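Local coordinates for assembly chaperone of ribosomal protein L4 (Acl4) (Chaetomium thermophilum, PDB 5TQB), which probably acts as a dedicated chaperone that binds newly made ribosomal protein L4 through an all-helical TPR-like scaffold until it is assembled into the ribosome, at residues Gln93-Glu96 against His100-Val103; Glu147-Val152 against Ile174-Met179; Asp165-Cys170 against Ile196-Thr201; Trp184-Gln189 against Phe228-Ser233; Thr190-Arg195 against Glu202-Ala207. All blocks are in the same frame, centred on the assembly; numbering follows the deposited sequence.

Contact 1. Residues Gln93-Glu96 against His100-Val103; sequences QLSE and HDSV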
# COMPACT_ATOMS: atom_id res chain seq x y z
N GLN B 93 -18.96 1.66 -6.10
CA GLN B 93 -18.44 0.84 -5.02
C GLN B 93 -19.30 0.95 -3.77
O GLN B 93 -19.45 -0.02 -3.02
CB GLN B 93 -17.01 1.24 -4.67
CG GLN B 93 -15.98 0.71 -5.64
CD GLN B 93 -14.54 1.04 -5.25
OE1 GLN B 93 -13.62 0.82 -6.04
NE2 GLN B 93 -14.34 1.55 -4.03
N LEU B 94 -19.86 2.13 -3.56
CA LEU B 94 -20.67 2.40 -2.37
C LEU B 94 -22.12 1.96 -2.54
O LEU B 94 -22.91 2.05 -1.60
CB LEU B 94 -20.60 3.89 -2.02
CG LEU B 94 -19.41 4.31 -1.13
CD1 LEU B 94 -18.11 3.65 -1.57
CD2 LEU B 94 -19.26 5.83 -1.09
N SER B 95 -22.46 1.50 -3.74
CA SER B 95 -23.83 1.08 -4.04
C SER B 95 -24.30 -0.00 -3.09
O SER B 95 -23.60 -0.99 -2.86
CB SER B 95 -23.92 0.56 -5.47
OG SER B 95 -25.21 0.02 -5.72
N GLU B 96 -25.49 0.20 -2.54
CA GLU B 96 -26.05 -0.72 -1.55
C GLU B 96 -26.75 -1.89 -2.24
O GLU B 96 -26.92 -2.95 -1.66
CB GLU B 96 -27.01 0.02 -0.62
CG GLU B 96 -27.97 0.99 -1.32
CD GLU B 96 -27.39 2.40 -1.48
OE1 GLU B 96 -27.00 2.76 -2.62
OE2 GLU B 96 -27.32 3.13 -0.48
N HIS B 100 -26.11 -4.66 -10.95
CA HIS B 100 -26.42 -3.81 -12.10
C HIS B 100 -26.25 -2.33 -11.77
O HIS B 100 -25.85 -1.54 -12.63
CB HIS B 100 -27.86 -4.05 -12.58
CG HIS B 100 -28.04 -5.35 -13.30
ND1 HIS B 100 -27.31 -5.69 -14.42
CD2 HIS B 100 -28.89 -6.38 -13.08
CE1 HIS B 100 -27.69 -6.88 -14.85
NE2 HIS B 100 -28.65 -7.32 -14.06
N ASP B 101 -26.54 -1.97 -10.53
CA ASP B 101 -26.44 -0.58 -10.09
C ASP B 101 -24.99 -0.11 -10.08
O ASP B 101 -24.69 1.04 -10.43
CB ASP B 101 -27.06 -0.41 -8.71
CG ASP B 101 -27.18 1.05 -8.29
OD1 ASP B 101 -28.07 1.75 -8.82
OD2 ASP B 101 -26.39 1.49 -7.44
N SER B 102 -24.08 -1.00 -9.67
CA SER B 102 -22.65 -0.68 -9.66
C SER B 102 -22.10 -0.57 -11.07
O SER B 102 -21.35 0.36 -11.38
CB SER B 102 -21.87 -1.74 -8.89
OG SER B 102 -22.19 -1.71 -7.52
N VAL B 103 -22.46 -1.53 -11.92
CA VAL B 103 -22.03 -1.53 -13.31
C VAL B 103 -22.50 -0.26 -14.04
O VAL B 103 -21.77 0.31 -14.84
CB VAL B 103 -22.56 -2.76 -14.06
CG1 VAL B 103 -22.19 -2.68 -15.54
CG2 VAL B 103 -22.00 -4.03 -13.44
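Ser95 meets Asp101 across a short turn. The hydroxyl OG of Ser95 donates a hydrogen bond of 2.6 Å to OD2 of Asp101. It reaches OD2 on the anti side of the carboxylate, 20° out of its plane. The first torsions bring the two groups together: OG of Ser95 stands anti to the backbone N (chi1 173°), and so does CG of Asp101 (chi1 -171°). Ser102 adds the second touch. Its OG packs against CB of Ser95 at 3.5 Å.

Further out, the backbone N of Gly98 also hydrogen-bonds to OG of Ser95, so this hydroxyl ties the turn to the next helix, and OG of Ser102 is bonded to the carbonyl O of Ala92. Arg62 on helix 58-71 bonds to the carbonyl O of Leu94 and pairs with the carboxylate of Glu96. Gln93 faces the other way and hydrogen-bonds to the backbone of the chain of another protein. The two segments approach to 6.0 Å between CA of Ser95 and CA of Ser102. The contact closes the short connection between helix 86-94 and helix 100-125 in a helical-repeat scaffold of TPR type.

Contact 2. Residues Glu147-Val152 against Ile174-Met179; sequences ETLCAV and ITEATM. With EDO (1,2-ethanediol), chain I.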
# COMPACT_ATOMS: atom_id res chain seq x y z
N GLU B 147 -8.66 0.16 -14.73
CA GLU B 147 -9.08 -0.26 -13.40
C GLU B 147 -10.60 -0.28 -13.28
O GLU B 147 -11.16 -1.08 -12.53
CB GLU B 147 -8.48 0.67 -12.35
CG GLU B 147 -6.97 0.54 -12.18
CD GLU B 147 -6.32 1.79 -11.57
OE1 GLU B 147 -7.05 2.64 -11.02
OE2 GLU B 147 -5.08 1.92 -11.64
N THR B 148 -11.28 0.59 -14.02
CA THR B 148 -12.74 0.65 -14.00
C THR B 148 -13.32 -0.57 -14.69
O THR B 148 -14.31 -1.15 -14.23
CB THR B 148 -13.26 1.93 -14.68
OG1 THR B 148 -12.79 3.08 -13.96
CG2 THR B 148 -14.77 1.95 -14.73
N LEU B 149 -12.71 -0.97 -15.80
CA LEU B 149 -13.19 -2.13 -16.54
C LEU B 149 -12.98 -3.36 -15.67
O LEU B 149 -13.85 -4.22 -15.57
CB LEU B 149 -12.46 -2.25 -17.88
CG LEU B 149 -12.59 -1.01 -18.78
CD1 LEU B 149 -11.82 -1.20 -20.08
CD2 LEU B 149 -14.04 -0.68 -19.08
N CYS B 150 -11.83 -3.40 -14.99
CA CYS B 150 -11.52 -4.50 -14.09
C CYS B 150 -12.51 -4.54 -12.94
O CYS B 150 -12.92 -5.61 -12.49
CB CYS B 150 -10.10 -4.36 -13.55
SG CYS B 150 -8.80 -4.73 -14.77
N ALA B 151 -12.91 -3.36 -12.46
CA ALA B 151 -13.89 -3.31 -11.39
C ALA B 151 -15.20 -3.95 -11.84
O ALA B 151 -15.86 -4.64 -11.06
CB ALA B 151 -14.13 -1.89 -10.94
N VAL B 152 -15.57 -3.74 -13.09
CA VAL B 152 -16.80 -4.31 -13.65
C VAL B 152 -16.67 -5.83 -13.81
O VAL B 152 -17.61 -6.57 -13.54
CB VAL B 152 -17.16 -3.66 -15.00
CG1 VAL B 152 -18.40 -4.31 -15.61
CG2 VAL B 152 -17.41 -2.17 -14.80
N ILE B 174 -11.53 -7.40 -20.43
CA ILE B 174 -10.09 -7.63 -20.26
C ILE B 174 -9.32 -7.47 -21.57
O ILE B 174 -8.12 -7.19 -21.55
CB ILE B 174 -9.78 -9.01 -19.61
CG1 ILE B 174 -10.29 -10.16 -20.49
CG2 ILE B 174 -10.37 -9.08 -18.21
CD1 ILE B 174 -9.83 -11.54 -20.03
N THR B 175 -9.98 -7.65 -22.71
CA THR B 175 -9.34 -7.40 -24.00
C THR B 175 -9.09 -5.90 -24.17
O THR B 175 -8.00 -5.49 -24.57
CB THR B 175 -10.16 -7.94 -25.20
OG1 THR B 175 -11.53 -7.55 -25.08
CG2 THR B 175 -10.07 -9.46 -25.27
N GLU B 176 -10.10 -5.08 -23.87
CA GLU B 176 -9.95 -3.63 -23.93
C GLU B 176 -8.93 -3.12 -22.90
O GLU B 176 -8.15 -2.23 -23.20
CB GLU B 176 -11.30 -2.94 -23.72
CG GLU B 176 -11.20 -1.41 -23.66
CD GLU B 176 -12.55 -0.72 -23.50
OE1 GLU B 176 -13.59 -1.38 -23.69
OE2 GLU B 176 -12.56 0.49 -23.17
N ALA B 177 -8.95 -3.69 -21.70
CA ALA B 177 -8.06 -3.23 -20.63
C ALA B 177 -6.59 -3.53 -20.94
O ALA B 177 -5.72 -2.71 -20.65
CB ALA B 177 -8.47 -3.86 -19.31
N THR B 178 -6.31 -4.70 -21.51
CA THR B 178 -4.94 -5.05 -21.88
C THR B 178 -4.48 -4.21 -23.07
O THR B 178 -3.29 -4.00 -23.27
CB THR B 178 -4.79 -6.55 -22.23
OG1 THR B 178 -5.81 -6.94 -23.16
CG2 THR B 178 -4.90 -7.40 -20.98
N MSE B 179 -5.44 -3.74 -23.86
CA MSE B 179 -5.14 -2.91 -25.02
C MSE B 179 -4.69 -1.51 -24.59
O MSE B 179 -3.73 -0.97 -25.13
CB MSE B 179 -6.37 -2.81 -25.91
CG MSE B 179 -6.10 -2.20 -27.28
SE MSE B 179 -7.73 -2.03 -28.33
CE MSE B 179 -8.71 -0.78 -27.20
C1 EDO I . -5.76 3.37 -8.08
O1 EDO I . -4.99 2.20 -8.24
C2 EDO I . -7.11 3.00 -7.51
O2 EDO I . -7.57 1.83 -8.15
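Leu149 and Glu176 cross at about a right angle where helix 131-156 packs on helix 166-180, two neighbouring helices of the TPR-like solenoid. Methyl CD1 of Leu149 does the touching. It lies against both the stem and the carboxylate of Glu176, 3.5 Å from CD and 3.6 Å from CG. The Glu176 chain is fully extended, with CG anti to the backbone N (chi1 175°), and therefore lies across the end of the leucine. Its carboxylate has two neighbours. OE2 of Glu176 is 3.6 Å from CD1 of Leu149 and also forms a salt bridge with Arg114 on helix 100-125.

Ala177 continues the apolar patch. Its CB is 4.3 Å from CD1 of Leu149. CA of Leu149 and CA of Ala177 are the nearest such pair across the two segments, 6.7 Å apart. Leu173, one turn earlier on helix 166-180, also packs on Leu149.

Glu147 points away from helix 166-180. Its OE2 forms a salt bridge with Arg144. A 1,2-ethanediol molecule, probably from the crystallisation liquor, donates from its O2 to OE1 of Glu147 at 3.0 Å.

Contact 3. Residues Asp165-Cys170 against Ile196-Thr201; sequences DAEQRC and ISQERT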
# COMPACT_ATOMS: atom_id res chain seq x y z
N ASP B 165 -24.46 -14.09 -19.90
CA ASP B 165 -23.40 -13.45 -20.68
C ASP B 165 -22.33 -12.88 -19.75
O ASP B 165 -21.67 -11.89 -20.09
CB ASP B 165 -23.99 -12.35 -21.56
CG ASP B 165 -24.47 -11.15 -20.76
OD1 ASP B 165 -24.51 -10.04 -21.32
OD2 ASP B 165 -24.81 -11.32 -19.57
N ALA B 166 -22.15 -13.50 -18.59
CA ALA B 166 -21.16 -13.04 -17.63
C ALA B 166 -19.74 -13.23 -18.16
O ALA B 166 -18.92 -12.32 -18.09
CB ALA B 166 -21.33 -13.78 -16.30
N GLU B 167 -19.45 -14.42 -18.69
CA GLU B 167 -18.10 -14.71 -19.18
C GLU B 167 -17.78 -13.89 -20.42
O GLU B 167 -16.64 -13.45 -20.60
CB GLU B 167 -17.95 -16.20 -19.50
CG GLU B 167 -16.53 -16.58 -19.91
CD GLU B 167 -16.41 -18.04 -20.31
OE1 GLU B 167 -17.44 -18.74 -20.26
OE2 GLU B 167 -15.30 -18.47 -20.69
N GLN B 168 -18.79 -13.68 -21.26
CA GLN B 168 -18.62 -12.93 -22.50
C GLN B 168 -18.26 -11.47 -22.20
O GLN B 168 -17.33 -10.91 -22.79
CB GLN B 168 -19.90 -13.01 -23.32
CG GLN B 168 -19.79 -12.42 -24.72
CD GLN B 168 -21.05 -12.59 -25.54
OE1 GLN B 168 -21.51 -11.66 -26.20
NE2 GLN B 168 -21.62 -13.79 -25.52
N ARG B 169 -19.01 -10.86 -21.28
CA ARG B 169 -18.77 -9.48 -20.91
C ARG B 169 -17.39 -9.29 -20.27
O ARG B 169 -16.69 -8.31 -20.56
CB ARG B 169 -19.87 -8.99 -19.96
CG ARG B 169 -21.17 -8.65 -20.68
CD ARG B 169 -22.27 -8.25 -19.72
NE ARG B 169 -23.44 -7.74 -20.43
CZ ARG B 169 -24.60 -7.42 -19.85
NH1 ARG B 169 -24.76 -7.58 -18.54
NH2 ARG B 169 -25.60 -6.96 -20.59
N CYS B 170 -16.98 -10.24 -19.43
CA CYS B 170 -15.65 -10.21 -18.82
C CYS B 170 -14.56 -10.28 -19.88
O CYS B 170 -13.58 -9.55 -19.82
CB CYS B 170 -15.47 -11.36 -17.82
SG CYS B 170 -16.37 -11.20 -16.26
N ILE B 196 -8.58 -18.24 -14.21
CA ILE B 196 -8.77 -19.20 -13.13
C ILE B 196 -10.19 -19.76 -13.16
O ILE B 196 -10.39 -20.97 -13.11
CB ILE B 196 -8.53 -18.55 -11.74
CG1 ILE B 196 -7.05 -18.18 -11.58
CG2 ILE B 196 -8.92 -19.50 -10.61
CD1 ILE B 196 -6.77 -17.21 -10.42
N SER B 197 -11.17 -18.87 -13.24
CA SER B 197 -12.56 -19.27 -13.30
C SER B 197 -12.94 -19.91 -14.64
O SER B 197 -14.04 -20.43 -14.79
CB SER B 197 -13.47 -18.09 -12.99
OG SER B 197 -13.55 -17.88 -11.59
N GLN B 198 -12.02 -19.86 -15.60
CA GLN B 198 -12.21 -20.53 -16.88
C GLN B 198 -11.47 -21.86 -16.92
O GLN B 198 -11.37 -22.49 -17.97
CB GLN B 198 -11.72 -19.65 -18.03
CG GLN B 198 -12.57 -18.43 -18.29
CD GLN B 198 -11.98 -17.56 -19.38
OE1 GLN B 198 -10.77 -17.35 -19.44
NE2 GLN B 198 -12.84 -17.06 -20.26
N GLU B 199 -10.95 -22.27 -15.77
CA GLU B 199 -10.18 -23.51 -15.66
C GLU B 199 -8.96 -23.47 -16.57
O GLU B 199 -8.51 -24.51 -17.06
CB GLU B 199 -11.06 -24.72 -15.99
CG GLU B 199 -12.39 -24.73 -15.24
CD GLU B 199 -13.31 -25.86 -15.68
OE1 GLU B 199 -12.85 -26.77 -16.40
OE2 GLU B 199 -14.50 -25.83 -15.29
N ARG B 200 -8.44 -22.27 -16.81
CA ARG B 200 -7.20 -22.08 -17.57
C ARG B 200 -6.08 -21.67 -16.63
O ARG B 200 -5.71 -20.49 -16.56
CB ARG B 200 -7.39 -21.02 -18.65
CG ARG B 200 -8.27 -21.46 -19.81
CD ARG B 200 -7.93 -20.68 -21.07
NE ARG B 200 -9.03 -19.85 -21.53
CZ ARG B 200 -8.91 -18.89 -22.44
NH1 ARG B 200 -7.73 -18.64 -22.99
NH2 ARG B 200 -9.96 -18.17 -22.80
N THR B 201 -5.53 -22.65 -15.92
CA THR B 201 -4.59 -22.39 -14.84
C THR B 201 -3.23 -21.91 -15.35
O THR B 201 -2.64 -21.00 -14.77
CB THR B 201 -4.39 -23.64 -13.97
OG1 THR B 201 -5.65 -24.02 -13.41
CG2 THR B 201 -3.40 -23.39 -12.85
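The carboxylate of Glu167 and the amide of Gln198 meet with their planes turned 71° apart, in a TPR-like helical scaffold. NE2 of Gln198 donates to OE2 of Glu167 at 2.9 Å, and OE2 accepts with its anti lone pair, the one away from the other oxygen. The bond is bent, with an N-H...O angle of 145°, and OE2 is tilted from the amide plane. A second flat group, the guanidinium of Arg169, has CG of Asp165 over one face, offset toward the rim. NE of Arg169 and OD1 of Asp165, 2.7 Å apart, form a salt bridge by charge alone. OD1 lies well out of the guanidinium plane, and no N-H points at it.

The contact joins the start of helix 166-180 to the turn that follows helix 185-197, next to a Schellman motif. Glu199, with positive phi, is the C-prime residue of that motif. Its N bonds to the carbonyl O of Ile196, while N of Arg200 bonds to that of Arg195.

The Glu167 chain is straight, CG anti to the backbone N (chi1 -176°), and spans the gap between backbones whose nearest CA atoms, those of Glu167 and Gln198, are 8.6 Å apart. Neighbours fix the amide of Gln198. Its OE1 accepts from Arg195 NH1, and its NE2 also donates to Glu171. Both Glu167 and Gln198 pack on aromatic side chains of the chain of another protein. Besides NE2, OE2 of Glu167 comes within 3.6 Å of CG of Gln198.

Contact 4. Residues Trp184-Gln189 against Phe228-Ser233; sequences WPETWQ and FPSRVS. With EDO (1,2-ethanediol), chain H; EDO (1,2-ethanediol), chain D.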
# COMPACT_ATOMS: atom_id res chain seq x y z
N TRP B 184 0.26 -2.01 -17.02
CA TRP B 184 -0.31 -1.86 -15.69
C TRP B 184 -0.57 -3.24 -15.07
O TRP B 184 -1.27 -4.06 -15.68
CB TRP B 184 -1.62 -1.08 -15.80
CG TRP B 184 -2.00 -0.30 -14.58
CD1 TRP B 184 -3.23 -0.27 -13.99
CD2 TRP B 184 -1.17 0.58 -13.82
NE1 TRP B 184 -3.22 0.57 -12.91
CE2 TRP B 184 -1.96 1.11 -12.78
CE3 TRP B 184 0.17 0.98 -13.91
CZ2 TRP B 184 -1.46 2.01 -11.84
CZ3 TRP B 184 0.66 1.87 -12.98
CH2 TRP B 184 -0.15 2.38 -11.95
N PRO B 185 -0.00 -3.51 -13.88
CA PRO B 185 -0.15 -4.85 -13.28
C PRO B 185 -1.59 -5.32 -13.04
O PRO B 185 -1.84 -6.53 -13.13
CB PRO B 185 0.58 -4.73 -11.94
CG PRO B 185 1.26 -3.41 -11.92
CD PRO B 185 1.08 -2.74 -13.24
N GLU B 186 -2.50 -4.41 -12.74
CA GLU B 186 -3.87 -4.78 -12.39
C GLU B 186 -4.64 -5.37 -13.58
O GLU B 186 -5.57 -6.15 -13.39
CB GLU B 186 -4.60 -3.56 -11.84
CG GLU B 186 -6.05 -3.83 -11.46
CD GLU B 186 -6.47 -3.06 -10.22
OE1 GLU B 186 -7.53 -2.40 -10.27
OE2 GLU B 186 -5.76 -3.14 -9.20
N THR B 187 -4.26 -4.99 -14.79
CA THR B 187 -4.94 -5.50 -15.96
C THR B 187 -4.66 -7.00 -16.09
O THR B 187 -5.57 -7.79 -16.32
CB THR B 187 -4.51 -4.75 -17.23
OG1 THR B 187 -3.09 -4.86 -17.39
CG2 THR B 187 -4.88 -3.28 -17.14
N TRP B 188 -3.40 -7.37 -15.91
CA TRP B 188 -2.98 -8.76 -16.06
C TRP B 188 -3.39 -9.59 -14.85
O TRP B 188 -3.63 -10.79 -14.95
CB TRP B 188 -1.48 -8.83 -16.30
CG TRP B 188 -1.14 -8.20 -17.60
CD1 TRP B 188 -0.54 -6.99 -17.80
CD2 TRP B 188 -1.43 -8.72 -18.90
NE1 TRP B 188 -0.42 -6.73 -19.14
CE2 TRP B 188 -0.97 -7.78 -19.84
CE3 TRP B 188 -2.04 -9.89 -19.37
CZ2 TRP B 188 -1.08 -7.98 -21.22
CZ3 TRP B 188 -2.15 -10.08 -20.73
CH2 TRP B 188 -1.68 -9.14 -21.64
N GLN B 189 -3.48 -8.92 -13.71
CA GLN B 189 -4.02 -9.52 -12.51
C GLN B 189 -5.46 -9.95 -12.77
O GLN B 189 -5.88 -11.05 -12.40
CB GLN B 189 -3.97 -8.50 -11.38
CG GLN B 189 -4.07 -9.08 -10.00
CD GLN B 189 -3.53 -8.14 -8.95
OE1 GLN B 189 -2.36 -7.75 -8.99
NE2 GLN B 189 -4.38 -7.77 -8.00
N PHE B 228 -2.12 -1.35 -1.71
CA PHE B 228 -2.24 -2.43 -0.74
C PHE B 228 -3.43 -3.37 -1.02
O PHE B 228 -3.23 -4.57 -1.17
CB PHE B 228 -2.33 -1.83 0.67
CG PHE B 228 -1.96 -2.78 1.76
CD1 PHE B 228 -0.70 -2.73 2.35
CD2 PHE B 228 -2.87 -3.72 2.23
CE1 PHE B 228 -0.36 -3.59 3.37
CE2 PHE B 228 -2.53 -4.59 3.25
CZ PHE B 228 -1.28 -4.53 3.82
N PRO B 229 -4.66 -2.82 -1.09
CA PRO B 229 -5.81 -3.72 -1.25
C PRO B 229 -5.72 -4.55 -2.52
O PRO B 229 -6.15 -5.70 -2.55
CB PRO B 229 -7.00 -2.75 -1.32
CG PRO B 229 -6.52 -1.50 -0.71
CD PRO B 229 -5.08 -1.41 -1.12
N SER B 230 -5.16 -3.97 -3.57
CA SER B 230 -4.99 -4.65 -4.84
C SER B 230 -3.97 -5.80 -4.71
O SER B 230 -4.08 -6.82 -5.40
CB SER B 230 -4.55 -3.65 -5.91
OG SER B 230 -4.42 -4.27 -7.17
N ARG B 231 -2.99 -5.63 -3.83
CA ARG B 231 -1.97 -6.66 -3.62
C ARG B 231 -2.47 -7.78 -2.72
O ARG B 231 -1.93 -8.88 -2.74
CB ARG B 231 -0.68 -6.05 -3.06
CG ARG B 231 0.31 -5.62 -4.14
CD ARG B 231 0.98 -4.31 -3.80
NE ARG B 231 1.91 -4.44 -2.69
CZ ARG B 231 2.25 -3.46 -1.87
NH1 ARG B 231 1.72 -2.25 -2.00
NH2 ARG B 231 3.11 -3.69 -0.90
N VAL B 232 -3.50 -7.50 -1.93
CA VAL B 232 -4.15 -8.53 -1.15
C VAL B 232 -4.84 -9.50 -2.11
O VAL B 232 -4.67 -10.71 -2.02
CB VAL B 232 -5.17 -7.95 -0.15
CG1 VAL B 232 -5.93 -9.06 0.57
CG2 VAL B 232 -4.46 -7.05 0.85
N SER B 233 -5.61 -8.94 -3.04
CA SER B 233 -6.28 -9.72 -4.07
C SER B 233 -5.27 -10.56 -4.83
O SER B 233 -5.53 -11.73 -5.18
CB SER B 233 -7.03 -8.80 -5.02
OG SER B 233 -7.35 -9.45 -6.24
C1 EDO H . -2.48 -1.24 -10.66
O1 EDO H . -1.48 -2.17 -10.98
C2 EDO H . -3.10 -1.54 -9.31
O2 EDO H . -4.31 -0.82 -9.19
C1 EDO D . -0.80 2.05 -1.23
O1 EDO D . -0.17 0.91 -0.70
C2 EDO D . -2.30 1.95 -1.02
O2 EDO D . -2.93 3.07 -1.59
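Two helices of the TPR-like superhelix, 185-197 and 228-240, run side by side here, and polar side chains bridge them. OG of Ser230 donates to OE2 of Glu186 at 2.7 Å, meeting the oxygen nearly along its C-O axis. One turn on, NE2 of Gln189 donates to the carbonyl O of Ser230 at 2.8 Å. This bond is bent to 145° at the hydrogen. CG of Gln189 lies anti to the backbone N (chi1 -161°), which sends the extended chain across to the second helix.

Within the superhelix the short axes run at 28° to each other and come within 11.2 Å, so polar side chains bridge the gap. All four touching residues are buried.

Glu186 has further partners. Its OE1 forms a salt bridge with a basic side chain of the chain of another protein. Its OE2 also accepts from O2 of a 1,2-ethanediol molecule, probably from the crystallisation liquor, at 2.7 Å, and C1 of the same diol sits over one face of the Trp184 ring.

Contact 5. Residues Thr190-Arg195 against Glu202-Ala207; sequences TVANVR and EEAREA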
# COMPACT_ATOMS: atom_id res chain seq x y z
N THR B 190 -6.20 -9.08 -13.45
CA THR B 190 -7.62 -9.31 -13.71
C THR B 190 -7.79 -10.35 -14.82
O THR B 190 -8.77 -11.09 -14.82
CB THR B 190 -8.33 -8.00 -14.09
OG1 THR B 190 -8.17 -7.06 -13.02
CG2 THR B 190 -9.82 -8.22 -14.32
N VAL B 191 -6.85 -10.39 -15.75
CA VAL B 191 -6.85 -11.41 -16.78
C VAL B 191 -6.73 -12.77 -16.11
O VAL B 191 -7.43 -13.72 -16.45
CB VAL B 191 -5.71 -11.18 -17.80
CG1 VAL B 191 -5.45 -12.43 -18.65
CG2 VAL B 191 -6.03 -10.00 -18.71
N ALA B 192 -5.84 -12.86 -15.12
CA ALA B 192 -5.62 -14.11 -14.40
C ALA B 192 -6.88 -14.53 -13.65
O ALA B 192 -7.24 -15.71 -13.64
CB ALA B 192 -4.45 -13.97 -13.44
N ASN B 193 -7.53 -13.56 -13.02
CA ASN B 193 -8.75 -13.80 -12.27
C ASN B 193 -9.76 -14.52 -13.14
O ASN B 193 -10.30 -15.56 -12.74
CB ASN B 193 -9.35 -12.47 -11.79
CG ASN B 193 -9.97 -12.57 -10.42
OD1 ASN B 193 -10.46 -13.62 -10.01
ND2 ASN B 193 -9.96 -11.46 -9.68
N VAL B 194 -9.99 -13.99 -14.33
CA VAL B 194 -10.90 -14.60 -15.31
C VAL B 194 -10.45 -16.01 -15.69
O VAL B 194 -11.23 -16.95 -15.63
CB VAL B 194 -11.00 -13.73 -16.59
CG1 VAL B 194 -11.84 -14.43 -17.66
CG2 VAL B 194 -11.59 -12.36 -16.26
N ARG B 195 -9.19 -16.13 -16.08
CA ARG B 195 -8.62 -17.41 -16.51
C ARG B 195 -8.84 -18.53 -15.48
O ARG B 195 -9.25 -19.64 -15.85
CB ARG B 195 -7.13 -17.24 -16.79
CG ARG B 195 -6.82 -16.39 -18.02
CD ARG B 195 -7.09 -17.14 -19.31
NE ARG B 195 -6.81 -16.33 -20.49
CZ ARG B 195 -7.69 -15.50 -21.05
NH1 ARG B 195 -8.91 -15.36 -20.55
NH2 ARG B 195 -7.34 -14.81 -22.13
N GLU B 202 -2.73 -22.52 -16.42
CA GLU B 202 -1.40 -22.18 -16.89
C GLU B 202 -1.37 -20.76 -17.43
O GLU B 202 -0.41 -20.02 -17.21
CB GLU B 202 -0.92 -23.17 -17.96
CG GLU B 202 0.54 -22.96 -18.37
CD GLU B 202 1.47 -22.80 -17.17
OE1 GLU B 202 1.42 -23.66 -16.25
OE2 GLU B 202 2.23 -21.81 -17.12
N GLU B 203 -2.44 -20.36 -18.12
CA GLU B 203 -2.53 -19.00 -18.62
C GLU B 203 -2.70 -18.01 -17.47
O GLU B 203 -2.28 -16.87 -17.56
CB GLU B 203 -3.68 -18.86 -19.62
CG GLU B 203 -3.48 -19.68 -20.88
CD GLU B 203 -4.54 -19.40 -21.92
OE1 GLU B 203 -5.23 -20.36 -22.34
OE2 GLU B 203 -4.68 -18.23 -22.33
N ALA B 204 -3.33 -18.46 -16.38
CA ALA B 204 -3.46 -17.63 -15.19
C ALA B 204 -2.09 -17.36 -14.59
O ALA B 204 -1.78 -16.23 -14.21
CB ALA B 204 -4.38 -18.29 -14.17
N ARG B 205 -1.27 -18.40 -14.49
CA ARG B 205 0.09 -18.27 -13.97
C ARG B 205 0.89 -17.33 -14.85
O ARG B 205 1.60 -16.45 -14.36
CB ARG B 205 0.78 -19.63 -13.89
CG ARG B 205 0.17 -20.59 -12.88
CD ARG B 205 1.05 -21.80 -12.65
NE ARG B 205 0.39 -22.79 -11.80
CZ ARG B 205 -0.19 -23.91 -12.23
NH1 ARG B 205 -0.21 -24.21 -13.53
NH2 ARG B 205 -0.76 -24.73 -11.37
N GLU B 206 0.77 -17.52 -16.16
CA GLU B 206 1.46 -16.70 -17.15
C GLU B 206 1.12 -15.22 -16.97
O GLU B 206 2.00 -14.36 -17.01
CB GLU B 206 1.06 -17.16 -18.55
CG GLU B 206 1.83 -16.50 -19.69
CD GLU B 206 1.34 -16.95 -21.05
OE1 GLU B 206 2.18 -17.12 -21.96
OE2 GLU B 206 0.11 -17.12 -21.22
N ALA B 207 -0.16 -14.94 -16.75
CA ALA B 207 -0.64 -13.57 -16.57
C ALA B 207 -0.11 -12.96 -15.28
O ALA B 207 0.32 -11.81 -15.26
CB ALA B 207 -2.16 -13.54 -16.58
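NE of Arg195 makes a weak bond to OE2 of Glu203 at 3.4 Å, part of a salt bridge across the contact. The same guanidinium is gripped at NH1 by Glu171, as well as by Gln198. The side chains of Arg195 and Glu203 cross at a slant, their guanidinium and carboxylate planes 71° apart. A bend at chi2 (-75°) carries the arginine chain out at the side of the helix pair, alongside Glu203, and its CD packs on CB of Glu203 at 3.8 Å. OE1 of Glu203 pairs with Arg200.

Beneath this, alanine side chains pack together. CB of Ala192 touches the carbonyl O of Ala204 at 3.6 Å and CB of Ala207 at 3.9 Å. CB of Arg195 rests on CB of Ala204, and CG1 of Val191 meets CB of Ala207. Such small side chains let CA of Ala192 and CA of Ala204 come within 4.2 Å. The axes run at 169°, 8.1 Å apart. This is a close antiparallel helix pair, as in TPR-like helical scaffolds.

Overall arrangement
Contacts 2 to 5 form one connected block, and contact 1 joins it at the N-terminal side, where Val103 CG1 packs on Val152 CG1 at 4.1 Å. Helix 185-197 serves contacts 3, 4 and 5, whereas helix 166-180 is shared by contacts 2 and 3. Contacts 2 and 4, with centres about 12 Å apart, are tied by a probable hydrogen bond of 2.6 Å from Trp184 NE1 to Glu147 OE2. Contact 5 is nested within the chain loop closed by contact 4. Contacts 1 and 5 lie farthest apart, about 26 Å between centres. All five have residues within reach of the chain of another protein, consistent with a client-binding surface.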